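Local coordinates for uric acid degradation bifunctional protein TTL (Arabidopsis thaliana, PDB 2Q37) that hydrolyses 5-hydroxyisourate and decarboxylates OHCU to (S)-allantoin in uric acid degradation, this chain being its N-terminal OHCU decarboxylase domain, at residues A[73-78]-A[160-165]; A[129-134]-A[148-153]; A[40-45]-A[59-64]; A[113-118]-A[142-147]. All coordinates share one frame; numbering follows the deposited sequence.

Contacts 1 and 2 both touch the bound (S)-allantoin, and their centres are about 10 Å apart. They are joined directly where OE1 of Glu-165 takes a probable hydrogen bond from N of Cys-134, 2.8 Å away. Contact 3 backs contact 1 on the side of the N-terminal helices, through a probable hydrogen bond of 2.8 Å from NE1 of Trp-62 to O of Ala-163. Contact 4 shares helix 140-150 with contact 2, and CD2 of Leu-147 packs 3.4 Å from CG of Phe-131 in the pocket loop. Contacts 3 and 4 lie on opposite sides of the chain's centre, their own centres about 31 Å apart.

Contact 1 (A[73-78]-A[160-165]); sequences EAFSAH and EIAAME. With 3AL (1-[(4S)-2,5-dioxoimidazolidin-4-yl]urea), chain B.
Phe-75 meets Ala-162 and Ala-163 in a buried aromatic-on-alanine contact near the centre of the chain, where helix 68-76 packs against the long C-terminal helix 155-178. The methyl of Ala-162 lies over one face of the phenyl ring as a CH-pi contact, with CB 4.1 Å from the ring centroid and 26° off its normal. The far end of the ring does most of the touching: CZ reaches to 3.7 Å from CB of Ala-162, and CE1 sits the same distance from that residue's backbone O. With CG set beside the backbone N of Phe-75 (chi1 -56°), the ring swings across to the second helix although its CB does not point there. Two alanines on that helix allow the ring to come right up to the backbone, with CZ 3.7 Å from N of Ala-163. Phe-129 and Ile-132 of the pocket loop also pack on Phe-75.

This packing belongs to the all-helical OHCU decarboxylase fold, and it lies just before the catalytic proton donor, His-78, in the turn after helix 68-76. NE2 of His-78 is hydrogen-bonded to Gln-166 of helix 155-178, which probably helps set the turn of the ring. At the other side of the imidazole, ND1 gives a weak hydrogen bond to O5 of the bound (S)-allantoin at 3.0 Å, bent to 126°. Were His-78 replaced by an alanine, O5 of the ligand would probably lose this donor and Gln-166 its imidazole partner.

Contact 2 (A[129-134]-A[148-153]); sequences FIFIIC and KERYEN. With 3AL (1-[(4S)-2,5-dioxoimidazolidin-4-yl]urea), chain B.
The backbones at Phe-131 and Arg-150 stay 8.9 Å apart between their CA atoms, the first in an extended loop and the second on helix 140-150, with a type I turn running from Arg-150 to Asn-153. One long side chain spans the gap. Arg-150 bends at chi3 (53°) and turns its guanidinium to the backbone O of Ile-132, which accepts two bonds: one from NH1 at 2.8 Å and a weak one from NH2 at 3.0 Å. The NH1 donor is tilted from the carbonyl plane. CE1 of Phe-131 rests over one face of the guanidinium, 3.4 Å from CZ of Arg-150 and offset toward the rim, while the two planes stand 53° apart. CD of Arg-150 lies at the edge of the same phenyl ring.

On either side of Ile-132 in the sequence, backbone atoms of Phe-131 and Ile-133 bind (S)-allantoin. O of Phe-131 accepts a bond from the ligand's N1 at 2.9 Å, N of Ile-133 gives one to its O2 at 2.9 Å, and O of Ile-133 receives one from its N9 at 2.9 Å. Through NE the guanidinium also forms a salt bridge to Glu-158. The paired N-H groups therefore satisfy a buried carbonyl on the side of the loop away from the ligand, and the arginine probably acts as a second-shell residue that holds this backbone in its ligand-binding shape.

Contact 3 (A[40-45]-A[59-64]); sequences AKQMST and RDIWFN
Gln-42, Met-43 and Ile-61 join helix 37-44 to helix 51-64, two consecutive helices that run in broadly opposing directions as a helical hairpin. The first lies in the region required for BRI1 binding. The nearest CA pair is Gln-42 and Ile-61, 7.7 Å apart, and a single isoleucine fills most of the interface. Its branches part to serve two neighbours. CG2, placed anti to the backbone N, goes to Gln-42, and CD1, at the end of the other branch, goes to Met-43.

Gln-42 and Ile-61 lie alongside, pointing opposite ways. The extended glutamine lays its amide beside the branch methyl, with OE1 3.7 Å and CD 4.0 Å from CG2 of Ile-61. No bond forms between them. The polar end is held within its own helix, where NE2 of Gln-42 is hydrogen-bonded to Glu-38, so the amide, whose OE1 and CD touch the methyl, is steadied from its NE2 end. Met-43, a selenomethionine in this crystal, bends at chi2 (73°) and brings SE to 3.8 Å from CD1 of Ile-61, a purely apolar touch.

Thr-45 already leaves the helical conformation, which puts this contact at the very end of helix 37-44. Trp-30, from the loop before that helix, packs on Met-43. On helix 51-64 the next residue, Trp-62, leaves this interface to stack on Trp-71 of helix 68-76 and to pack on Met-167 of helix 155-178, while O of Phe-63 takes a hydrogen bond from Arg-154 of the second subunit.

Contact 4 (A[113-118]-A[142-147]); sequences LQELAE and EMLHAL
Leu-116 and Leu-144 supply the apolar core of this contact. The two side chains reach toward each other's helix and overlap flank to flank, with CD1 of Leu-116 3.5 Å from CD2 of Leu-144. That same CD2 comes to 3.7 Å from the backbone N of Leu-116 and 3.8 Å from CB of Glu-115, so it is pressed between side chain and backbone of the facing helix. Leu-144 reaches there because its CG stands anti to the backbone N (chi1 -178°). The helices are close, with CA of Leu-116 and CA of Leu-144 5.9 Å apart. Shortening Leu-144 to an alanine is likely to open a gap beside CD1 of Leu-116 and strip the apolar cover from Glu-115.

The polar component lies at the margin. Glu-115 runs roughly perpendicular to Leu-144 and extends past it, with OE1 3.9 Å from CD1 of Leu-144. Its charge is paired by a salt bridge to Lys-148, one turn further along helix 140-150.

Helices 110-127 and 140-150 run here in much the same direction, a helix-helix packing of the OHCU decarboxylase domain beside the loop that carries the allantoin-binding Phe-131; the side chain of Leu-116 lies about 6 Å from that of Phe-131.

Contact 1 (A[73-78]-A[160-165])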
# COMPACT_ATOMS: atom_id res chain seq x y z
N GLU A 73 -8.96 -2.09 2.41
CA GLU A 73 -10.28 -2.62 2.65
C GLU A 73 -11.15 -1.50 3.20
O GLU A 73 -12.28 -1.29 2.73
CB GLU A 73 -10.25 -3.78 3.66
CG GLU A 73 -11.62 -4.40 3.92
CD GLU A 73 -11.58 -5.63 4.83
OE1 GLU A 73 -10.93 -5.59 5.90
OE2 GLU A 73 -12.23 -6.65 4.47
N ALA A 74 -10.60 -0.75 4.16
CA ALA A 74 -11.35 0.33 4.76
C ALA A 74 -11.73 1.46 3.80
O ALA A 74 -12.81 2.03 3.94
CB ALA A 74 -10.59 0.89 5.96
N PHE A 75 -10.86 1.77 2.83
CA PHE A 75 -11.15 2.85 1.89
C PHE A 75 -12.34 2.45 1.02
O PHE A 75 -13.26 3.26 0.78
CB PHE A 75 -9.96 3.15 0.96
CG PHE A 75 -8.68 3.49 1.67
CD1 PHE A 75 -8.68 4.06 2.94
CD2 PHE A 75 -7.45 3.28 1.02
CE1 PHE A 75 -7.46 4.43 3.55
CE2 PHE A 75 -6.25 3.65 1.62
CZ PHE A 75 -6.25 4.23 2.89
N SER A 76 -12.30 1.21 0.55
CA SER A 76 -13.34 0.69 -0.31
C SER A 76 -14.73 0.75 0.32
O SER A 76 -15.73 0.85 -0.39
CB SER A 76 -13.03 -0.77 -0.68
OG SER A 76 -13.21 -1.62 0.44
N ALA A 77 -14.80 0.72 1.64
CA ALA A 77 -16.10 0.75 2.32
C ALA A 77 -16.87 2.05 2.16
O ALA A 77 -18.06 2.13 2.53
CB ALA A 77 -15.92 0.44 3.79
N HIS A 78 -16.22 3.08 1.63
CA HIS A 78 -16.90 4.36 1.50
C HIS A 78 -17.45 4.65 0.13
O HIS A 78 -17.02 4.11 -0.88
CB HIS A 78 -15.96 5.53 1.81
CG HIS A 78 -15.35 5.50 3.17
ND1 HIS A 78 -16.04 5.88 4.30
CD2 HIS A 78 -14.09 5.19 3.57
CE1 HIS A 78 -15.23 5.82 5.35
NE2 HIS A 78 -14.04 5.41 4.93
N GLU A 160 -0.70 7.57 1.98
CA GLU A 160 -0.54 8.06 3.35
C GLU A 160 -1.62 9.06 3.70
O GLU A 160 -2.15 9.05 4.81
CB GLU A 160 0.80 8.73 3.56
CG GLU A 160 1.92 7.79 3.90
CD GLU A 160 3.05 8.52 4.62
OE1 GLU A 160 3.42 9.63 4.15
OE2 GLU A 160 3.56 7.98 5.64
N ILE A 161 -1.90 9.94 2.75
CA ILE A 161 -2.90 10.97 2.91
C ILE A 161 -4.28 10.32 3.09
O ILE A 161 -5.05 10.70 3.97
CB ILE A 161 -2.90 11.91 1.67
CG1 ILE A 161 -1.56 12.67 1.60
CG2 ILE A 161 -4.06 12.90 1.75
CD1 ILE A 161 -1.39 13.53 0.34
N ALA A 162 -4.60 9.32 2.26
CA ALA A 162 -5.87 8.65 2.39
C ALA A 162 -5.98 8.00 3.78
O ALA A 162 -7.05 8.02 4.39
CB ALA A 162 -6.03 7.59 1.31
N ALA A 163 -4.88 7.43 4.26
CA ALA A 163 -4.87 6.75 5.56
C ALA A 163 -5.21 7.74 6.67
O ALA A 163 -5.92 7.41 7.62
CB ALA A 163 -3.49 6.10 5.84
N MSE A 164 -4.69 8.95 6.52
CA MSE A 164 -4.90 10.02 7.48
C MSE A 164 -6.34 10.56 7.38
O MSE A 164 -7.01 10.78 8.39
CB MSE A 164 -3.90 11.13 7.20
CG MSE A 164 -4.00 12.30 8.14
SE MSE A 164 -2.91 13.73 7.46
CE MSE A 164 -1.30 12.69 6.95
N GLU A 165 -6.81 10.79 6.16
CA GLU A 165 -8.17 11.25 5.95
C GLU A 165 -9.15 10.21 6.57
O GLU A 165 -10.12 10.57 7.24
CB GLU A 165 -8.45 11.41 4.46
CG GLU A 165 -7.76 12.60 3.86
CD GLU A 165 -8.09 13.86 4.60
OE1 GLU A 165 -9.29 14.16 4.74
OE2 GLU A 165 -7.16 14.57 5.06
C4 3AL B . -15.85 9.27 2.80
C5 3AL B . -17.09 8.95 3.46
O5 3AL B . -17.89 8.05 3.37
N7 3AL B . -17.39 9.94 4.42
C8 3AL B . -16.35 10.86 4.34
O8 3AL B . -16.30 11.85 5.04
N9 3AL B . -15.41 10.49 3.37
N3 3AL B . -15.99 9.25 1.34
C2 3AL B . -14.77 9.53 0.56
N1 3AL B . -14.90 9.50 -0.64
O2 3AL B . -13.64 9.79 1.20

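Contact 2 (A[129-134]-A[148-153])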
# COMPACT_ATOMS: atom_id res chain seq x y z
N PHE A 129 -7.28 2.88 -5.54
CA PHE A 129 -8.34 2.94 -4.53
C PHE A 129 -9.05 4.26 -4.80
O PHE A 129 -8.53 5.10 -5.54
CB PHE A 129 -7.75 2.88 -3.11
CG PHE A 129 -6.52 3.72 -2.91
CD1 PHE A 129 -6.63 5.11 -2.71
CD2 PHE A 129 -5.25 3.14 -2.94
CE1 PHE A 129 -5.48 5.90 -2.53
CE2 PHE A 129 -4.08 3.93 -2.76
CZ PHE A 129 -4.20 5.31 -2.56
N ILE A 130 -10.25 4.44 -4.25
CA ILE A 130 -10.99 5.67 -4.50
C ILE A 130 -10.41 6.87 -3.74
O ILE A 130 -9.57 6.72 -2.85
CB ILE A 130 -12.50 5.54 -4.12
CG1 ILE A 130 -12.65 5.22 -2.64
CG2 ILE A 130 -13.14 4.43 -4.92
CD1 ILE A 130 -14.07 5.40 -2.15
N PHE A 131 -10.85 8.06 -4.12
CA PHE A 131 -10.40 9.29 -3.48
C PHE A 131 -11.04 9.39 -2.06
O PHE A 131 -12.27 9.43 -1.92
CB PHE A 131 -10.82 10.48 -4.34
CG PHE A 131 -10.53 11.81 -3.72
CD1 PHE A 131 -9.22 12.23 -3.51
CD2 PHE A 131 -11.58 12.67 -3.36
CE1 PHE A 131 -8.95 13.50 -2.95
CE2 PHE A 131 -11.32 13.94 -2.80
CZ PHE A 131 -10.01 14.35 -2.59
N ILE A 132 -10.19 9.41 -1.03
CA ILE A 132 -10.63 9.47 0.37
C ILE A 132 -10.31 10.82 1.00
O ILE A 132 -9.17 11.29 0.96
CB ILE A 132 -9.95 8.38 1.23
CG1 ILE A 132 -10.18 7.00 0.60
CG2 ILE A 132 -10.50 8.41 2.67
CD1 ILE A 132 -11.65 6.57 0.57
N ILE A 133 -11.31 11.45 1.59
CA ILE A 133 -11.13 12.74 2.23
C ILE A 133 -12.25 12.88 3.23
O ILE A 133 -13.38 12.47 2.95
CB ILE A 133 -11.25 13.90 1.21
CG1 ILE A 133 -10.73 15.20 1.81
CG2 ILE A 133 -12.72 14.10 0.82
CD1 ILE A 133 -10.89 16.46 0.87
N CYS A 134 -11.93 13.42 4.40
CA CYS A 134 -12.93 13.64 5.42
C CYS A 134 -13.74 14.83 4.89
O CYS A 134 -13.21 15.92 4.73
CB CYS A 134 -12.27 13.97 6.75
SG CYS A 134 -13.39 14.21 8.17
N LYS A 148 -8.26 17.00 -7.67
CA LYS A 148 -7.40 17.36 -8.80
C LYS A 148 -5.98 17.63 -8.30
O LYS A 148 -4.99 17.22 -8.92
CB LYS A 148 -7.90 18.63 -9.49
CG LYS A 148 -9.04 18.43 -10.45
CD LYS A 148 -9.48 19.78 -11.00
CE LYS A 148 -10.67 19.62 -11.93
NZ LYS A 148 -11.53 20.84 -11.89
N GLU A 149 -5.89 18.33 -7.18
CA GLU A 149 -4.61 18.65 -6.58
C GLU A 149 -3.89 17.32 -6.27
O GLU A 149 -2.81 17.04 -6.80
CB GLU A 149 -4.84 19.43 -5.28
CG GLU A 149 -3.71 20.35 -4.85
CD GLU A 149 -3.78 21.72 -5.53
OE1 GLU A 149 -3.87 21.77 -6.79
OE2 GLU A 149 -3.73 22.75 -4.81
N ARG A 150 -4.52 16.49 -5.44
CA ARG A 150 -3.93 15.22 -5.02
C ARG A 150 -3.61 14.24 -6.14
O ARG A 150 -2.78 13.34 -5.96
CB ARG A 150 -4.82 14.55 -3.97
CG ARG A 150 -4.73 15.24 -2.61
CD ARG A 150 -5.82 14.77 -1.66
NE ARG A 150 -5.84 13.32 -1.54
CZ ARG A 150 -6.62 12.67 -0.68
NH1 ARG A 150 -7.42 13.35 0.13
NH2 ARG A 150 -6.59 11.34 -0.65
N TYR A 151 -4.25 14.42 -7.28
CA TYR A 151 -4.03 13.55 -8.42
C TYR A 151 -2.54 13.54 -8.86
O TYR A 151 -2.05 12.55 -9.42
CB TYR A 151 -4.91 14.00 -9.58
CG TYR A 151 -4.93 13.01 -10.73
CD1 TYR A 151 -5.62 11.81 -10.63
CD2 TYR A 151 -4.24 13.28 -11.91
CE1 TYR A 151 -5.62 10.90 -11.67
CE2 TYR A 151 -4.23 12.37 -12.96
CZ TYR A 151 -4.93 11.19 -12.83
OH TYR A 151 -4.91 10.28 -13.86
N GLU A 152 -1.84 14.63 -8.60
CA GLU A 152 -0.44 14.77 -8.98
C GLU A 152 0.57 14.22 -7.96
O GLU A 152 1.77 14.45 -8.10
CB GLU A 152 -0.11 16.24 -9.24
CG GLU A 152 0.11 16.60 -10.70
CD GLU A 152 -1.14 16.43 -11.54
OE1 GLU A 152 -2.20 16.94 -11.12
OE2 GLU A 152 -1.04 15.80 -12.62
N ASN A 153 0.09 13.51 -6.95
CA ASN A 153 0.98 12.96 -5.93
C ASN A 153 1.45 11.58 -6.38
O ASN A 153 0.84 10.96 -7.25
CB ASN A 153 0.23 12.82 -4.60
CG ASN A 153 -0.01 14.16 -3.92
OD1 ASN A 153 -0.95 14.32 -3.14
ND2 ASN A 153 0.85 15.13 -4.21
C4 3AL B . -15.85 9.27 2.80
C5 3AL B . -17.09 8.95 3.46
O5 3AL B . -17.89 8.05 3.37
N7 3AL B . -17.39 9.94 4.42
C8 3AL B . -16.35 10.86 4.34
O8 3AL B . -16.30 11.85 5.04
N9 3AL B . -15.41 10.49 3.37
N3 3AL B . -15.99 9.25 1.34
C2 3AL B . -14.77 9.53 0.56
N1 3AL B . -14.90 9.50 -0.64
O2 3AL B . -13.64 9.79 1.20

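Contact 3 (A[40-45]-A[59-64])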
# COMPACT_ATOMS: atom_id res chain seq x y z
N ALA A 40 -11.31 -3.27 13.30
CA ALA A 40 -12.51 -3.55 14.09
C ALA A 40 -12.17 -4.66 15.08
O ALA A 40 -12.45 -4.54 16.27
CB ALA A 40 -13.66 -3.98 13.18
N LYS A 41 -11.57 -5.72 14.57
CA LYS A 41 -11.19 -6.86 15.39
C LYS A 41 -10.30 -6.46 16.58
O LYS A 41 -10.62 -6.73 17.73
CB LYS A 41 -10.45 -7.89 14.53
CG LYS A 41 -10.14 -9.20 15.24
CD LYS A 41 -9.32 -10.16 14.37
CE LYS A 41 -9.96 -10.40 12.99
NZ LYS A 41 -11.37 -10.90 13.06
N GLN A 42 -9.17 -5.82 16.28
CA GLN A 42 -8.24 -5.41 17.31
C GLN A 42 -8.86 -4.46 18.32
O GLN A 42 -8.43 -4.39 19.47
CB GLN A 42 -7.00 -4.77 16.68
CG GLN A 42 -6.12 -5.76 15.94
CD GLN A 42 -4.84 -5.14 15.44
OE1 GLN A 42 -4.11 -4.51 16.20
NE2 GLN A 42 -4.55 -5.33 14.15
N MSE A 43 -9.87 -3.73 17.89
CA MSE A 43 -10.52 -2.79 18.78
C MSE A 43 -11.56 -3.54 19.64
O MSE A 43 -11.73 -3.22 20.82
CB MSE A 43 -11.19 -1.68 17.97
CG MSE A 43 -11.24 -0.32 18.67
SE MSE A 43 -9.53 0.64 18.77
CE MSE A 43 -10.14 2.20 19.74
N SER A 44 -12.23 -4.52 19.05
CA SER A 44 -13.24 -5.31 19.77
C SER A 44 -12.66 -5.91 21.04
O SER A 44 -13.36 -6.04 22.05
CB SER A 44 -13.78 -6.45 18.89
OG SER A 44 -14.83 -6.02 18.04
N THR A 45 -11.39 -6.26 20.98
CA THR A 45 -10.72 -6.86 22.13
C THR A 45 -9.77 -5.87 22.81
O THR A 45 -8.58 -6.13 22.95
CB THR A 45 -9.92 -8.09 21.71
OG1 THR A 45 -8.80 -7.69 20.91
CG2 THR A 45 -10.80 -9.04 20.92
N ARG A 59 -5.78 5.38 16.85
CA ARG A 59 -4.74 5.90 15.99
C ARG A 59 -3.49 5.02 15.96
O ARG A 59 -2.90 4.82 14.90
CB ARG A 59 -4.34 7.30 16.41
CG ARG A 59 -5.42 8.33 16.24
CD ARG A 59 -4.86 9.66 16.65
NE ARG A 59 -5.81 10.76 16.52
CZ ARG A 59 -5.90 11.76 17.39
NH1 ARG A 59 -5.10 11.79 18.45
NH2 ARG A 59 -6.77 12.72 17.20
N ASP A 60 -3.08 4.49 17.11
CA ASP A 60 -1.88 3.68 17.14
C ASP A 60 -2.09 2.38 16.39
O ASP A 60 -1.22 1.93 15.64
CB ASP A 60 -1.42 3.40 18.57
CG ASP A 60 -0.02 2.81 18.63
OD1 ASP A 60 0.96 3.60 18.57
OD2 ASP A 60 0.12 1.56 18.70
N ILE A 61 -3.25 1.77 16.57
CA ILE A 61 -3.54 0.54 15.87
C ILE A 61 -3.61 0.80 14.36
O ILE A 61 -3.04 0.06 13.55
CB ILE A 61 -4.88 -0.03 16.33
CG1 ILE A 61 -4.75 -0.50 17.78
CG2 ILE A 61 -5.34 -1.16 15.40
CD1 ILE A 61 -6.08 -0.95 18.40
N TRP A 62 -4.28 1.88 13.99
CA TRP A 62 -4.45 2.24 12.59
C TRP A 62 -3.13 2.56 11.89
O TRP A 62 -2.86 2.06 10.80
CB TRP A 62 -5.42 3.42 12.48
CG TRP A 62 -5.61 3.91 11.09
CD1 TRP A 62 -5.10 5.05 10.55
CD2 TRP A 62 -6.32 3.25 10.05
NE1 TRP A 62 -5.45 5.14 9.23
CE2 TRP A 62 -6.20 4.04 8.89
CE3 TRP A 62 -7.05 2.05 9.97
CZ2 TRP A 62 -6.79 3.69 7.67
CZ3 TRP A 62 -7.64 1.70 8.76
CH2 TRP A 62 -7.50 2.52 7.62
N PHE A 63 -2.30 3.38 12.53
CA PHE A 63 -1.02 3.77 11.96
C PHE A 63 0.15 2.80 12.16
O PHE A 63 1.11 2.84 11.41
CB PHE A 63 -0.62 5.15 12.48
CG PHE A 63 -1.42 6.28 11.91
CD1 PHE A 63 -1.41 6.53 10.54
CD2 PHE A 63 -2.22 7.08 12.74
CE1 PHE A 63 -2.18 7.56 10.00
CE2 PHE A 63 -3.00 8.11 12.21
CZ PHE A 63 -2.98 8.36 10.84
N ASN A 64 0.07 1.92 13.15
CA ASN A 64 1.19 1.02 13.37
C ASN A 64 0.89 -0.48 13.44
O ASN A 64 1.82 -1.28 13.49
CB ASN A 64 1.93 1.41 14.65
CG ASN A 64 2.16 2.90 14.75
OD1 ASN A 64 2.71 3.51 13.84
ND2 ASN A 64 1.73 3.49 15.85

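Contact 4 (A[113-118]-A[142-147])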
# COMPACT_ATOMS: atom_id res chain seq x y z
N LEU A 113 -21.00 17.80 -9.37
CA LEU A 113 -21.28 16.37 -9.35
C LEU A 113 -20.80 15.70 -10.62
O LEU A 113 -20.53 14.50 -10.64
CB LEU A 113 -22.77 16.13 -9.17
CG LEU A 113 -23.16 16.17 -7.70
CD1 LEU A 113 -24.59 16.62 -7.52
CD2 LEU A 113 -22.92 14.79 -7.12
N GLN A 114 -20.67 16.49 -11.68
CA GLN A 114 -20.23 15.98 -12.96
C GLN A 114 -18.73 15.73 -13.01
O GLN A 114 -18.28 14.60 -13.22
CB GLN A 114 -20.60 16.95 -14.07
CG GLN A 114 -21.51 16.35 -15.12
CD GLN A 114 -20.98 15.04 -15.67
OE1 GLN A 114 -21.17 13.97 -15.08
NE2 GLN A 114 -20.32 15.12 -16.82
N GLU A 115 -17.95 16.80 -12.84
CA GLU A 115 -16.51 16.63 -12.85
C GLU A 115 -16.13 15.55 -11.84
O GLU A 115 -15.30 14.68 -12.13
CB GLU A 115 -15.82 17.94 -12.51
CG GLU A 115 -15.84 18.94 -13.64
CD GLU A 115 -14.80 20.03 -13.48
OE1 GLU A 115 -13.60 19.70 -13.36
OE2 GLU A 115 -15.19 21.22 -13.47
N LEU A 116 -16.75 15.61 -10.67
CA LEU A 116 -16.47 14.66 -9.59
C LEU A 116 -16.57 13.23 -10.07
O LEU A 116 -15.62 12.45 -9.91
CB LEU A 116 -17.44 14.90 -8.43
CG LEU A 116 -16.90 15.09 -7.00
CD1 LEU A 116 -15.40 15.23 -7.00
CD2 LEU A 116 -17.55 16.32 -6.37
N ALA A 117 -17.71 12.89 -10.68
CA ALA A 117 -17.96 11.53 -11.17
C ALA A 117 -16.94 11.10 -12.21
O ALA A 117 -16.68 9.91 -12.39
CB ALA A 117 -19.35 11.43 -11.75
N GLU A 118 -16.35 12.08 -12.88
CA GLU A 118 -15.34 11.82 -13.89
C GLU A 118 -13.94 11.67 -13.30
O GLU A 118 -13.24 10.71 -13.60
CB GLU A 118 -15.37 12.95 -14.94
CG GLU A 118 -16.25 12.63 -16.13
CD GLU A 118 -16.90 13.86 -16.75
OE1 GLU A 118 -16.19 14.88 -16.97
OE2 GLU A 118 -18.12 13.80 -17.01
N GLU A 142 -14.85 22.27 -3.34
CA GLU A 142 -13.57 22.28 -2.66
C GLU A 142 -12.94 20.90 -2.75
O GLU A 142 -11.73 20.77 -2.99
CB GLU A 142 -13.74 22.65 -1.19
CG GLU A 142 -14.49 23.94 -0.98
CD GLU A 142 -14.84 24.16 0.46
OE1 GLU A 142 -14.90 23.16 1.21
OE2 GLU A 142 -15.05 25.32 0.86
N MSE A 143 -13.76 19.87 -2.58
CA MSE A 143 -13.27 18.50 -2.64
C MSE A 143 -12.83 18.09 -4.04
O MSE A 143 -11.91 17.31 -4.18
CB MSE A 143 -14.32 17.54 -2.10
CG MSE A 143 -14.56 17.72 -0.61
SE MSE A 143 -15.53 16.23 0.18
CE MSE A 143 -17.32 17.02 0.30
N LEU A 144 -13.50 18.62 -5.06
CA LEU A 144 -13.13 18.32 -6.45
C LEU A 144 -11.73 18.93 -6.67
O LEU A 144 -10.86 18.35 -7.31
CB LEU A 144 -14.16 18.94 -7.40
CG LEU A 144 -14.12 18.80 -8.93
CD1 LEU A 144 -13.09 19.74 -9.50
CD2 LEU A 144 -13.83 17.36 -9.32
N HIS A 145 -11.52 20.11 -6.09
CA HIS A 145 -10.25 20.80 -6.20
C HIS A 145 -9.15 20.05 -5.43
O HIS A 145 -8.00 19.98 -5.89
CB HIS A 145 -10.38 22.22 -5.67
CG HIS A 145 -9.09 22.96 -5.61
ND1 HIS A 145 -8.43 23.41 -6.73
CD2 HIS A 145 -8.30 23.29 -4.55
CE1 HIS A 145 -7.30 23.98 -6.38
NE2 HIS A 145 -7.19 23.92 -5.06
N ALA A 146 -9.49 19.52 -4.25
CA ALA A 146 -8.51 18.77 -3.46
C ALA A 146 -8.16 17.48 -4.19
O ALA A 146 -7.04 16.99 -4.08
CB ALA A 146 -9.06 18.47 -2.08
N LEU A 147 -9.13 16.93 -4.92
CA LEU A 147 -8.92 15.70 -5.69
C LEU A 147 -7.96 15.98 -6.86
O LEU A 147 -6.96 15.28 -7.01
CB LEU A 147 -10.27 15.16 -6.20
CG LEU A 147 -10.47 14.07 -7.27
CD1 LEU A 147 -9.17 13.44 -7.71
CD2 LEU A 147 -11.44 13.04 -6.73